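Local coordinates for protein extracellular ligand-binding receptor (PDB 4ZPJ) that probably binds a small extracellular solute for an ABC transporter, as a substrate-binding protein of the leucine-binding protein family, at residues Glu72-Gly77 / Ile148-Gly153; Leu78-Asp83 / Thr326-Gly331; Ala85-Gln88 / Pro93-Leu96; Met87-Arg92 / Val347-Leu352; Gln319-Ala324 / Ala340-Gly345. All blocks are in the same frame, centred on the assembly; numbering follows the deposited sequence.

Contact 1: Glu72-Gly77 / Ile148-Gly153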
# COMPACT_ATOMS: atom_id res chain seq x y z
N GLU A 72 0.08 -5.47 11.90
CA GLU A 72 -0.34 -6.87 12.00
C GLU A 72 -0.47 -7.51 10.59
O GLU A 72 -0.02 -8.65 10.36
CB GLU A 72 -1.64 -7.02 12.78
CG GLU A 72 -1.63 -6.65 14.28
CD GLU A 72 -0.86 -7.63 15.13
OE1 GLU A 72 -0.28 -8.53 14.50
OE2 GLU A 72 -0.78 -7.49 16.39
N GLY A 73 -1.07 -6.78 9.66
CA GLY A 73 -1.25 -7.27 8.28
C GLY A 73 0.08 -7.47 7.58
O GLY A 73 0.31 -8.45 6.90
N ASN A 74 0.97 -6.51 7.78
CA ASN A 74 2.27 -6.58 7.22
C ASN A 74 3.00 -7.84 7.79
O ASN A 74 3.64 -8.57 7.04
CB ASN A 74 3.05 -5.28 7.49
CG ASN A 74 2.84 -4.20 6.41
OD1 ASN A 74 2.04 -4.32 5.47
ND2 ASN A 74 3.61 -3.17 6.51
N LEU A 75 2.88 -8.06 9.11
CA LEU A 75 3.57 -9.16 9.75
C LEU A 75 3.03 -10.49 9.30
O LEU A 75 3.80 -11.41 9.04
CB LEU A 75 3.55 -9.01 11.28
CG LEU A 75 4.17 -10.07 12.14
CD1 LEU A 75 5.64 -10.20 11.83
CD2 LEU A 75 3.94 -9.78 13.63
N ARG A 76 1.73 -10.62 9.14
CA ARG A 76 1.18 -11.85 8.54
C ARG A 76 1.69 -12.15 7.14
O ARG A 76 2.01 -13.29 6.82
CB ARG A 76 -0.33 -11.79 8.47
CG ARG A 76 -1.01 -11.81 9.83
CD ARG A 76 -2.53 -11.85 9.69
NE ARG A 76 -3.10 -10.73 8.96
CZ ARG A 76 -3.77 -9.70 9.52
NH1 ARG A 76 -3.95 -9.59 10.85
NH2 ARG A 76 -4.25 -8.74 8.73
N GLY A 77 1.73 -11.15 6.27
CA GLY A 77 2.23 -11.40 4.89
C GLY A 77 3.70 -11.82 4.88
O GLY A 77 4.11 -12.75 4.19
N ILE A 148 13.71 -2.58 4.06
CA ILE A 148 12.61 -2.88 3.15
C ILE A 148 11.33 -2.27 3.75
O ILE A 148 10.79 -2.79 4.74
CB ILE A 148 12.32 -4.40 3.02
CG1 ILE A 148 13.56 -5.24 2.81
CG2 ILE A 148 11.36 -4.69 1.90
CD1 ILE A 148 14.22 -5.11 1.52
N VAL A 149 10.85 -1.18 3.17
CA VAL A 149 9.64 -0.55 3.66
C VAL A 149 8.39 -1.22 3.13
O VAL A 149 8.18 -1.31 1.92
CB VAL A 149 9.61 0.91 3.27
CG1 VAL A 149 8.31 1.56 3.72
CG2 VAL A 149 10.78 1.59 3.97
N THR A 150 7.55 -1.70 4.06
CA THR A 150 6.38 -2.48 3.67
C THR A 150 5.08 -1.67 3.71
O THR A 150 4.03 -2.15 3.26
CB THR A 150 6.25 -3.75 4.53
OG1 THR A 150 6.22 -3.39 5.93
CG2 THR A 150 7.46 -4.65 4.32
N ASN A 151 5.12 -0.44 4.23
CA ASN A 151 3.88 0.34 4.24
C ASN A 151 4.10 1.79 3.98
O ASN A 151 3.82 2.23 2.90
CB ASN A 151 3.07 0.11 5.51
CG ASN A 151 1.68 0.71 5.42
OD1 ASN A 151 0.83 0.26 4.59
ND2 ASN A 151 1.48 1.77 6.13
N ALA A 152 4.61 2.54 4.96
CA ALA A 152 4.84 3.99 4.87
C ALA A 152 4.98 4.53 3.43
O ALA A 152 5.99 4.32 2.78
CB ALA A 152 6.08 4.35 5.66
N GLY A 153 3.97 5.24 2.95
CA GLY A 153 3.87 5.57 1.51
C GLY A 153 4.40 6.97 1.21
O GLY A 153 4.36 7.43 0.04
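Asn74, on helix 68-84, reaches out toward Thr150, and the two side chains lie alongside each other, running in opposite directions. The hydroxyl is what the asparagine meets first: Asn74 CG lies 3.5 Å from Thr150 OG1, and Asn74 CB is 4.0 Å from the same OG1. Rotation about the first bond of Thr150 (chi1 55°) sets OG1 between its own backbone N and carbonyl carbon, on the side from which the asparagine arrives. Thr150 CB also lines the approach, 3.9 Å from Asn74 CG. The Asn74 amide may well be flipped end for end, so its nitrogen and oxygen cannot be told apart with confidence. The helix here packs on the mixed sheet of the first alpha/beta lobe of a leucine-binding-type periplasmic protein; Thr150 begins the loop leaving strand 147-149, and Leu61 of strand 55-61 touches both Asn74 and Thr150. Asn151 gives its CB rather than its amide, with Asn74 CG 4.4 Å from Asn151 CB. Its own CG lies anti to the backbone N (chi1 -169°), and the amide is held by other residues: ND2 donates to Thr128 O, and OD1 takes a weak hydrogen bond from Asn70, one turn before Asn74 on the same helix. Asn74 and Thr150 are both buried, and Val337 of helix 336-354 packs against Asn74 as a further neighbour.

Contact 2: Leu78-Asp83 / Thr326-Gly331. With ZN (zinc ion), chain B.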
# COMPACT_ATOMS: atom_id res chain seq x y z
N LEU A 78 4.47 -11.11 5.66
CA LEU A 78 5.91 -11.30 5.75
C LEU A 78 6.27 -12.69 6.25
O LEU A 78 7.12 -13.34 5.64
CB LEU A 78 6.41 -10.20 6.65
CG LEU A 78 7.81 -9.77 6.93
CD1 LEU A 78 8.56 -10.91 7.57
CD2 LEU A 78 8.50 -9.18 5.70
N THR A 79 5.62 -13.17 7.32
CA THR A 79 5.97 -14.47 7.86
C THR A 79 5.48 -15.60 6.98
O THR A 79 6.16 -16.59 6.85
CB THR A 79 5.47 -14.70 9.30
OG1 THR A 79 4.09 -14.35 9.41
CG2 THR A 79 6.24 -13.83 10.21
N LEU A 80 4.31 -15.45 6.40
CA LEU A 80 3.86 -16.39 5.40
C LEU A 80 4.88 -16.59 4.27
O LEU A 80 5.15 -17.73 3.92
CB LEU A 80 2.52 -15.93 4.83
CG LEU A 80 2.00 -16.91 3.81
CD1 LEU A 80 1.68 -18.22 4.50
CD2 LEU A 80 0.76 -16.40 3.11
N ALA A 81 5.50 -15.51 3.77
CA ALA A 81 6.51 -15.63 2.68
C ALA A 81 7.76 -16.25 3.16
O ALA A 81 8.31 -17.07 2.46
CB ALA A 81 6.88 -14.31 2.09
N LEU A 82 8.21 -15.88 4.35
CA LEU A 82 9.43 -16.47 4.82
C LEU A 82 9.26 -17.96 5.14
O LEU A 82 10.16 -18.76 4.89
CB LEU A 82 10.02 -15.69 6.00
CG LEU A 82 10.45 -14.29 5.54
CD1 LEU A 82 10.77 -13.35 6.69
CD2 LEU A 82 11.63 -14.36 4.58
N ASP A 83 8.11 -18.34 5.66
CA ASP A 83 7.83 -19.75 5.86
C ASP A 83 7.74 -20.57 4.57
O ASP A 83 8.21 -21.69 4.54
CB ASP A 83 6.56 -19.94 6.71
CG ASP A 83 6.77 -19.55 8.15
OD1 ASP A 83 7.95 -19.34 8.46
OD2 ASP A 83 5.82 -19.51 9.00
N THR A 326 -5.45 -18.25 3.55
CA THR A 326 -6.65 -18.76 4.20
C THR A 326 -6.42 -20.05 4.99
O THR A 326 -7.07 -20.23 6.00
CB THR A 326 -7.76 -19.06 3.19
OG1 THR A 326 -7.20 -19.88 2.21
CG2 THR A 326 -8.29 -17.79 2.54
N ALA A 327 -5.52 -20.94 4.56
CA ALA A 327 -5.22 -22.14 5.36
C ALA A 327 -4.66 -21.75 6.74
O ALA A 327 -4.93 -22.40 7.71
CB ALA A 327 -4.27 -23.09 4.63
N ARG A 328 -3.92 -20.67 6.80
CA ARG A 328 -3.29 -20.21 8.01
C ARG A 328 -4.17 -19.31 8.86
O ARG A 328 -3.86 -19.04 10.02
CB ARG A 328 -2.06 -19.42 7.61
CG ARG A 328 -1.03 -19.23 8.69
CD ARG A 328 0.35 -19.63 8.15
NE ARG A 328 1.43 -18.86 8.77
CZ ARG A 328 2.73 -19.08 8.59
NH1 ARG A 328 3.15 -20.08 7.82
NH2 ARG A 328 3.61 -18.30 9.20
N HIS A 329 -5.26 -18.81 8.29
CA HIS A 329 -6.00 -17.74 8.99
C HIS A 329 -7.46 -18.01 8.97
O HIS A 329 -8.27 -17.07 8.94
CB HIS A 329 -5.66 -16.35 8.42
CG HIS A 329 -4.25 -15.93 8.66
ND1 HIS A 329 -3.76 -15.58 9.90
CD2 HIS A 329 -3.20 -15.84 7.81
CE1 HIS A 329 -2.49 -15.27 9.81
NE2 HIS A 329 -2.12 -15.43 8.55
N GLU A 330 -7.79 -19.29 8.97
CA GLU A 330 -9.14 -19.75 9.22
C GLU A 330 -10.11 -19.16 8.24
O GLU A 330 -11.13 -18.64 8.67
CB GLU A 330 -9.55 -19.38 10.66
CG GLU A 330 -8.59 -19.89 11.75
CD GLU A 330 -9.04 -21.19 12.39
OE1 GLU A 330 -10.24 -21.51 12.30
OE2 GLU A 330 -8.19 -21.88 13.00
N GLY A 331 -9.78 -19.25 6.95
CA GLY A 331 -10.66 -18.81 5.83
C GLY A 331 -10.67 -17.30 5.53
O GLY A 331 -11.31 -16.88 4.56
ZN ZN B . -5.45 -14.72 11.35
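Arg328, of segment 326-331, stretches to helix 68-84, where its guanidinium group meets Asp83 and lies against the turn formed by Thr79 and Leu80. The closer packing is on the Leu80 side. Leu80 is buried, its CG anti to the backbone N (chi1 -178°), which sends CD1 to within 4.1 Å of Arg328 CD; the two side chains pass in opposite senses. Leu80 N sits over one guanidinium face, 4.1 Å from Arg328 NH2. Thr79 crosses the arginine at about a right angle and is only loosely in touch with it; its hydroxyl bonds to Leu75 O within the helix. The outer side is open: Arg328 is exposed, and Asp83 only partly covered. There Asp83 OD2 meets both terminal nitrogens, Arg328 NH2 at 2.5 Å, a distance short enough to be read with caution, and Arg328 NH1 at 3.0 Å in a weak bond. OD2 lies near the guanidinium plane, yet the carboxylate plane is turned 40° from it, and NH2 arrives on the anti side of OD2 but tilted 34° out of the carboxylate plane. Next along the loop, His329 ND1 binds a zinc ion at 2.4 Å, with one more ligand atom from outside the two segments. The salt bridge is thus skewed and lies at the surface, where solvent would be expected to weaken it.

Contact 3: Ala85-Gln88 / Pro93-Leu96. With ZN (zinc ion), chain L.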
# COMPACT_ATOMS: atom_id res chain seq x y z
N ALA A 85 9.43 -20.15 1.98
CA ALA A 85 10.84 -20.29 1.67
C ALA A 85 11.61 -21.15 2.68
O ALA A 85 12.79 -21.35 2.53
CB ALA A 85 11.46 -18.91 1.60
N GLY A 86 10.96 -21.64 3.74
CA GLY A 86 11.65 -22.54 4.70
C GLY A 86 12.42 -21.89 5.84
O GLY A 86 13.01 -22.60 6.67
N MSE A 87 12.41 -20.56 5.93
CA MSE A 87 13.07 -19.85 7.07
C MSE A 87 14.55 -20.18 7.19
O MSE A 87 15.14 -20.16 8.26
CB MSE A 87 12.33 -20.12 8.41
CG MSE A 87 11.04 -19.31 8.57
SE MSE A 87 11.48 -17.41 8.89
CE MSE A 87 10.07 -17.10 10.27
N GLN A 88 15.19 -20.45 6.09
CA GLN A 88 16.63 -20.66 6.10
C GLN A 88 17.21 -20.41 4.73
O GLN A 88 16.54 -20.59 3.74
CB GLN A 88 16.97 -22.08 6.56
CG GLN A 88 16.56 -23.20 5.63
CD GLN A 88 17.39 -24.46 5.90
OE1 GLN A 88 18.62 -24.51 5.67
NE2 GLN A 88 16.73 -25.49 6.44
N PRO A 93 19.76 -20.40 9.43
CA PRO A 93 18.41 -20.19 9.87
C PRO A 93 18.16 -18.68 9.97
O PRO A 93 19.06 -17.94 10.39
CB PRO A 93 18.39 -20.85 11.29
CG PRO A 93 19.77 -20.69 11.80
CD PRO A 93 20.66 -20.73 10.56
N VAL A 94 16.96 -18.25 9.61
CA VAL A 94 16.56 -16.86 9.82
C VAL A 94 16.01 -16.69 11.23
O VAL A 94 15.36 -17.58 11.74
CB VAL A 94 15.42 -16.44 8.86
CG1 VAL A 94 15.03 -14.99 9.09
CG2 VAL A 94 15.85 -16.61 7.43
N GLU A 95 16.30 -15.57 11.87
CA GLU A 95 15.51 -15.19 13.01
C GLU A 95 14.99 -13.76 12.91
O GLU A 95 15.74 -12.80 12.76
CB GLU A 95 16.24 -15.45 14.34
CG GLU A 95 17.58 -14.79 14.52
CD GLU A 95 18.25 -15.17 15.84
OE1 GLU A 95 18.53 -14.24 16.63
OE2 GLU A 95 18.49 -16.38 16.09
N LEU A 96 13.68 -13.66 12.99
CA LEU A 96 13.01 -12.39 13.04
C LEU A 96 13.00 -11.79 14.42
O LEU A 96 12.58 -12.41 15.35
CB LEU A 96 11.57 -12.62 12.66
CG LEU A 96 11.35 -13.08 11.26
CD1 LEU A 96 9.85 -13.11 11.05
CD2 LEU A 96 12.04 -12.18 10.27
ZN ZN L . 17.90 -15.03 18.62
O HOH W 1 17.16 -16.52 18.07
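Met87, just past the end of helix 68-84, faces Val94 of strand 92-100 through both backbone and side chain. The polar link is a single backbone hydrogen bond, Val94 N to Met87 O at 3.0 Å. It is almost straight at hydrogen, 177°, although the donor stands 44° out of the carbonyl plane. Beside it, Gln88 and Pro93 form an antiparallel non-hydrogen-bonded pair, with Gln88 CB 4.1 Å from Pro93 CA. The apolar contacts belong mostly to Met87, a selenomethionine. Its chain is bent at the second and third torsions (chi2 -73°), so that it runs crosswise to the Val94 and Leu96 side chains: SE lies 4.1 Å from Val94 CB, and the terminal CE lies 4.1 Å from Leu96 CD1. Val94 turns CG2 onto the backbone instead, 3.8 Å from Met87 C. Leu82, in the last turns of the helix, packs on both Met87 and Leu96. As for metal binding, Glu95 starts out away from segment 85-88 and binds a zinc ion through OE1 at 2.2 Å. Gly86, with a left-handed backbone and paired bonds to the final helical turn, ends the helix as a Schellman motif. The chain then enters a short beta hairpin of strands 88-89 and 92-100, which forms the outer margin of the mixed sheet in this alpha/beta lobe.

Contact 4: Met87-Arg92 / Val347-Leu352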
# COMPACT_ATOMS: atom_id res chain seq x y z
N MSE A 87 12.41 -20.56 5.93
CA MSE A 87 13.07 -19.85 7.07
C MSE A 87 14.55 -20.18 7.19
O MSE A 87 15.14 -20.16 8.26
CB MSE A 87 12.33 -20.12 8.41
CG MSE A 87 11.04 -19.31 8.57
SE MSE A 87 11.48 -17.41 8.89
CE MSE A 87 10.07 -17.10 10.27
N GLN A 88 15.19 -20.45 6.09
CA GLN A 88 16.63 -20.66 6.10
C GLN A 88 17.21 -20.41 4.73
O GLN A 88 16.54 -20.59 3.74
CB GLN A 88 16.97 -22.08 6.56
CG GLN A 88 16.56 -23.20 5.63
CD GLN A 88 17.39 -24.46 5.90
OE1 GLN A 88 18.62 -24.51 5.67
NE2 GLN A 88 16.73 -25.49 6.44
N PHE A 89 18.45 -19.94 4.68
CA PHE A 89 19.11 -19.65 3.43
C PHE A 89 20.54 -20.04 3.49
O PHE A 89 21.26 -19.65 4.42
CB PHE A 89 18.96 -18.17 3.12
CG PHE A 89 17.54 -17.79 2.95
CD1 PHE A 89 16.87 -18.15 1.76
CD2 PHE A 89 16.82 -17.23 4.01
CE1 PHE A 89 15.52 -17.89 1.62
CE2 PHE A 89 15.46 -16.95 3.87
CZ PHE A 89 14.82 -17.27 2.67
N GLY A 90 20.94 -20.83 2.49
CA GLY A 90 22.28 -21.36 2.41
C GLY A 90 22.74 -22.07 3.68
O GLY A 90 23.87 -21.90 4.10
N GLY A 91 21.85 -22.87 4.28
CA GLY A 91 22.15 -23.59 5.54
C GLY A 91 22.05 -22.71 6.79
O GLY A 91 22.42 -23.14 7.87
N ARG A 92 21.55 -21.49 6.66
CA ARG A 92 21.55 -20.55 7.76
C ARG A 92 20.11 -20.23 8.15
O ARG A 92 19.34 -19.84 7.30
CB ARG A 92 22.31 -19.27 7.41
CG ARG A 92 23.81 -19.46 7.25
CD ARG A 92 24.48 -18.15 6.88
NE ARG A 92 24.40 -17.17 7.97
CZ ARG A 92 25.03 -15.99 8.00
NH1 ARG A 92 25.80 -15.62 6.97
NH2 ARG A 92 24.88 -15.17 9.04
N VAL A 347 10.76 -10.71 -1.53
CA VAL A 347 11.95 -9.96 -1.89
C VAL A 347 13.13 -10.45 -1.03
O VAL A 347 14.22 -10.72 -1.55
CB VAL A 347 11.74 -8.47 -1.63
CG1 VAL A 347 13.05 -7.74 -1.58
CG2 VAL A 347 10.80 -7.87 -2.68
N ILE A 348 12.92 -10.60 0.28
CA ILE A 348 14.01 -10.90 1.18
C ILE A 348 14.45 -12.27 0.84
O ILE A 348 15.63 -12.52 0.69
CB ILE A 348 13.55 -10.84 2.63
CG1 ILE A 348 13.43 -9.37 3.04
CG2 ILE A 348 14.54 -11.53 3.52
CD1 ILE A 348 12.66 -9.16 4.29
N ALA A 349 13.48 -13.16 0.66
CA ALA A 349 13.76 -14.56 0.34
C ALA A 349 14.49 -14.73 -0.98
O ALA A 349 15.39 -15.55 -1.07
CB ALA A 349 12.47 -15.38 0.34
N GLU A 350 14.13 -13.96 -1.99
CA GLU A 350 14.78 -14.05 -3.28
C GLU A 350 16.19 -13.48 -3.18
O GLU A 350 17.12 -14.03 -3.78
CB GLU A 350 14.00 -13.27 -4.34
CG GLU A 350 12.62 -13.83 -4.55
CD GLU A 350 12.54 -14.93 -5.60
OE1 GLU A 350 13.26 -14.87 -6.62
OE2 GLU A 350 11.73 -15.85 -5.43
N ALA A 351 16.35 -12.39 -2.43
CA ALA A 351 17.69 -11.80 -2.34
C ALA A 351 18.61 -12.74 -1.57
O ALA A 351 19.74 -12.99 -1.98
CB ALA A 351 17.67 -10.44 -1.70
N LEU A 352 18.12 -13.28 -0.46
CA LEU A 352 18.93 -14.15 0.37
C LEU A 352 19.30 -15.45 -0.33
O LEU A 352 20.39 -15.98 -0.12
CB LEU A 352 18.21 -14.45 1.64
CG LEU A 352 18.12 -13.28 2.66
CD1 LEU A 352 17.65 -13.83 3.98
CD2 LEU A 352 19.43 -12.61 2.92
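Phe89 lays one face of its ring under Leu352 of helix 336-354 and brings the far end of the ring to Ala349, and these three residues make the whole contact. Phe89 contributes the largest share of buried surface. Its first torsion, chi1 -63°, places CG anti to the carbonyl carbon, and the ring swings out of the short strand 88-89 toward the helix. Leu352, second in buried area, covers one face: its CB stands 3.9 Å from the Phe89 ring centroid, 19° off the ring normal, a CH-pi contact lying over the face. The leucine side chain crosses the phenylalanine at about a right angle and carries CD1 on to the ring's CD2 side, with Leu352 CD1 3.5 Å from Phe89 CD2. Ala349, one turn earlier, has its CB 3.8 Å from Phe89 CZ. Ala349 O also approaches, 3.6 Å from Phe89 CE1; this oxygen accepts a hydrogen bond from Thr353 OG1. Behind the aromatic residue the chain reverses in a type I' turn from Phe89 to Arg92, closed by Phe89 N to Arg92 O at 2.8 Å and Arg92 N to Phe89 O at 2.9 Å. The ring is further packed by Ile55 of strand 55-61 and Val94 of strand 92-100, and Ile55 touches Leu352 as well, so the edge hairpin and the central strand meet helix 336-354 at one apolar cluster.

Contact 5: Gln319-Ala324 / Ala340-Gly345. With ZN (zinc ion), chain K.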
# COMPACT_ATOMS: atom_id res chain seq x y z
N GLN A 319 -4.00 -17.16 -6.68
CA GLN A 319 -4.73 -18.26 -6.06
C GLN A 319 -3.88 -19.02 -5.01
O GLN A 319 -4.40 -19.38 -3.96
CB GLN A 319 -5.27 -19.25 -7.09
CG GLN A 319 -6.69 -18.90 -7.54
CD GLN A 319 -7.21 -19.81 -8.66
OE1 GLN A 319 -7.33 -19.38 -9.81
NE2 GLN A 319 -7.51 -21.08 -8.33
N GLU A 320 -2.62 -19.28 -5.32
CA GLU A 320 -1.69 -19.87 -4.41
C GLU A 320 -1.51 -19.04 -3.10
O GLU A 320 -1.66 -19.55 -2.03
CB GLU A 320 -0.37 -20.04 -5.14
CG GLU A 320 0.83 -20.52 -4.35
CD GLU A 320 2.05 -20.64 -5.25
OE1 GLU A 320 1.88 -20.98 -6.45
OE2 GLU A 320 3.17 -20.35 -4.80
N PHE A 321 -1.34 -17.74 -3.19
CA PHE A 321 -1.26 -16.87 -2.00
C PHE A 321 -2.55 -16.84 -1.20
O PHE A 321 -2.50 -16.94 0.01
CB PHE A 321 -0.86 -15.49 -2.45
CG PHE A 321 -0.96 -14.42 -1.41
CD1 PHE A 321 -0.12 -14.43 -0.32
CD2 PHE A 321 -1.77 -13.36 -1.61
CE1 PHE A 321 -0.16 -13.41 0.61
CE2 PHE A 321 -1.83 -12.34 -0.73
CZ PHE A 321 -1.03 -12.37 0.41
N VAL A 322 -3.70 -16.81 -1.86
CA VAL A 322 -4.99 -16.88 -1.13
C VAL A 322 -5.14 -18.22 -0.39
O VAL A 322 -5.58 -18.27 0.77
CB VAL A 322 -6.20 -16.68 -2.04
CG1 VAL A 322 -7.49 -16.79 -1.28
CG2 VAL A 322 -6.17 -15.31 -2.68
N GLU A 323 -4.77 -19.31 -1.07
CA GLU A 323 -4.89 -20.63 -0.43
C GLU A 323 -4.01 -20.77 0.78
O GLU A 323 -4.46 -21.26 1.80
CB GLU A 323 -4.53 -21.74 -1.40
CG GLU A 323 -5.71 -22.07 -2.25
CD GLU A 323 -5.34 -22.84 -3.49
OE1 GLU A 323 -4.18 -23.35 -3.58
OE2 GLU A 323 -6.24 -22.90 -4.36
N ALA A 324 -2.74 -20.36 0.66
CA ALA A 324 -1.83 -20.47 1.77
C ALA A 324 -2.20 -19.48 2.88
O ALA A 324 -2.02 -19.76 4.10
CB ALA A 324 -0.40 -20.26 1.28
N ALA A 340 1.21 -6.54 0.84
CA ALA A 340 2.45 -5.75 0.86
C ALA A 340 3.54 -6.38 1.75
O ALA A 340 4.71 -6.40 1.35
CB ALA A 340 2.16 -4.31 1.29
N GLY A 341 3.14 -6.93 2.90
CA GLY A 341 4.03 -7.75 3.74
C GLY A 341 4.57 -8.99 3.04
O GLY A 341 5.76 -9.32 3.12
N TYR A 342 3.70 -9.67 2.33
CA TYR A 342 4.11 -10.83 1.56
C TYR A 342 5.21 -10.52 0.51
O TYR A 342 6.21 -11.19 0.41
CB TYR A 342 2.86 -11.42 0.91
CG TYR A 342 3.17 -12.65 0.14
CD1 TYR A 342 3.41 -13.86 0.80
CD2 TYR A 342 3.25 -12.62 -1.25
CE1 TYR A 342 3.72 -15.02 0.11
CE2 TYR A 342 3.60 -13.76 -1.93
CZ TYR A 342 3.81 -14.95 -1.26
OH TYR A 342 4.11 -16.06 -1.99
N ILE A 343 5.04 -9.44 -0.22
CA ILE A 343 6.06 -8.99 -1.18
C ILE A 343 7.36 -8.65 -0.44
O ILE A 343 8.47 -8.90 -0.93
CB ILE A 343 5.55 -7.76 -1.97
CG1 ILE A 343 4.27 -8.08 -2.73
CG2 ILE A 343 6.63 -7.19 -2.89
CD1 ILE A 343 4.45 -8.98 -3.95
N GLY A 344 7.25 -8.01 0.72
CA GLY A 344 8.46 -7.82 1.54
C GLY A 344 9.24 -9.14 1.73
O GLY A 344 10.47 -9.22 1.59
N GLY A 345 8.53 -10.16 2.16
CA GLY A 345 9.16 -11.40 2.54
C GLY A 345 9.73 -12.15 1.37
O GLY A 345 10.77 -12.81 1.53
ZN ZN K . 4.26 -19.44 -6.85
O HOH W 2 5.88 -18.72 -5.13
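The helical segments 319-324 and 340-345 come closest at Phe321 and Tyr342, whose CA atoms are 8.8 Å apart, a gap filled by the two aromatic side chains. Phe321 approaches over one face of the Tyr342 ring. Its CD1 stands 3.6 Å above that ring's plane, over the centre, while Phe321 CE1 comes to 3.4 Å from Tyr342 CG and 3.6 Å from Tyr342 CB. The planes make 40° with centroids 4.5 Å apart, an oblique pairing. Both residues hold CG anti to the backbone N (chi1 170° for Phe321, -178° for Tyr342), so each ring is extended from its helix toward the other, and the side chains slide past in opposite senses. Helices 316-328 and 336-354 are consecutive, joined by a loop, and both pack on helix 68-84 at the flank of the first lobe; late segments of the chain thus return to the lobe built mainly from its N-terminal part, as in type I periplasmic binding proteins, whose lobes are discontinuous in sequence. From helix 68-84, Leu80 touches Phe321, Ala81 touches Tyr342, and Gln84 NE2 is hydrogen-bonded to the tyrosine hydroxyl. One residue before Phe321, Glu320 extends a fully stretched chain to a zinc ion, which its OE2 binds at 2.5 Å; a water at 2.5 Å from the zinc ion and the carboxylate of Glu317 share the metal.

In the fold
From the N terminus, helix 68-84 opens contact 1 and then contact 2. Contact 3 starts just after it and closes within a few residues at 93-96, a local hairpin nested inside the loops of both contact 1 and contact 2. Contact 4 leaves from the same hairpin, sharing Met87 and Gln88 with contact 3. Contact 1 closes at 148-153, having crossed contacts 2 and 4. Later, contact 5 opens at 319-324, contact 2 closes at 326-331, and contact 5 follows at 340-345; it crosses contact 2 and is nested within contact 4, which closes last. Contact 2 also crosses contact 4. Together they tie the first sheet and helix 68-84 to helices 316-328 and 336-354.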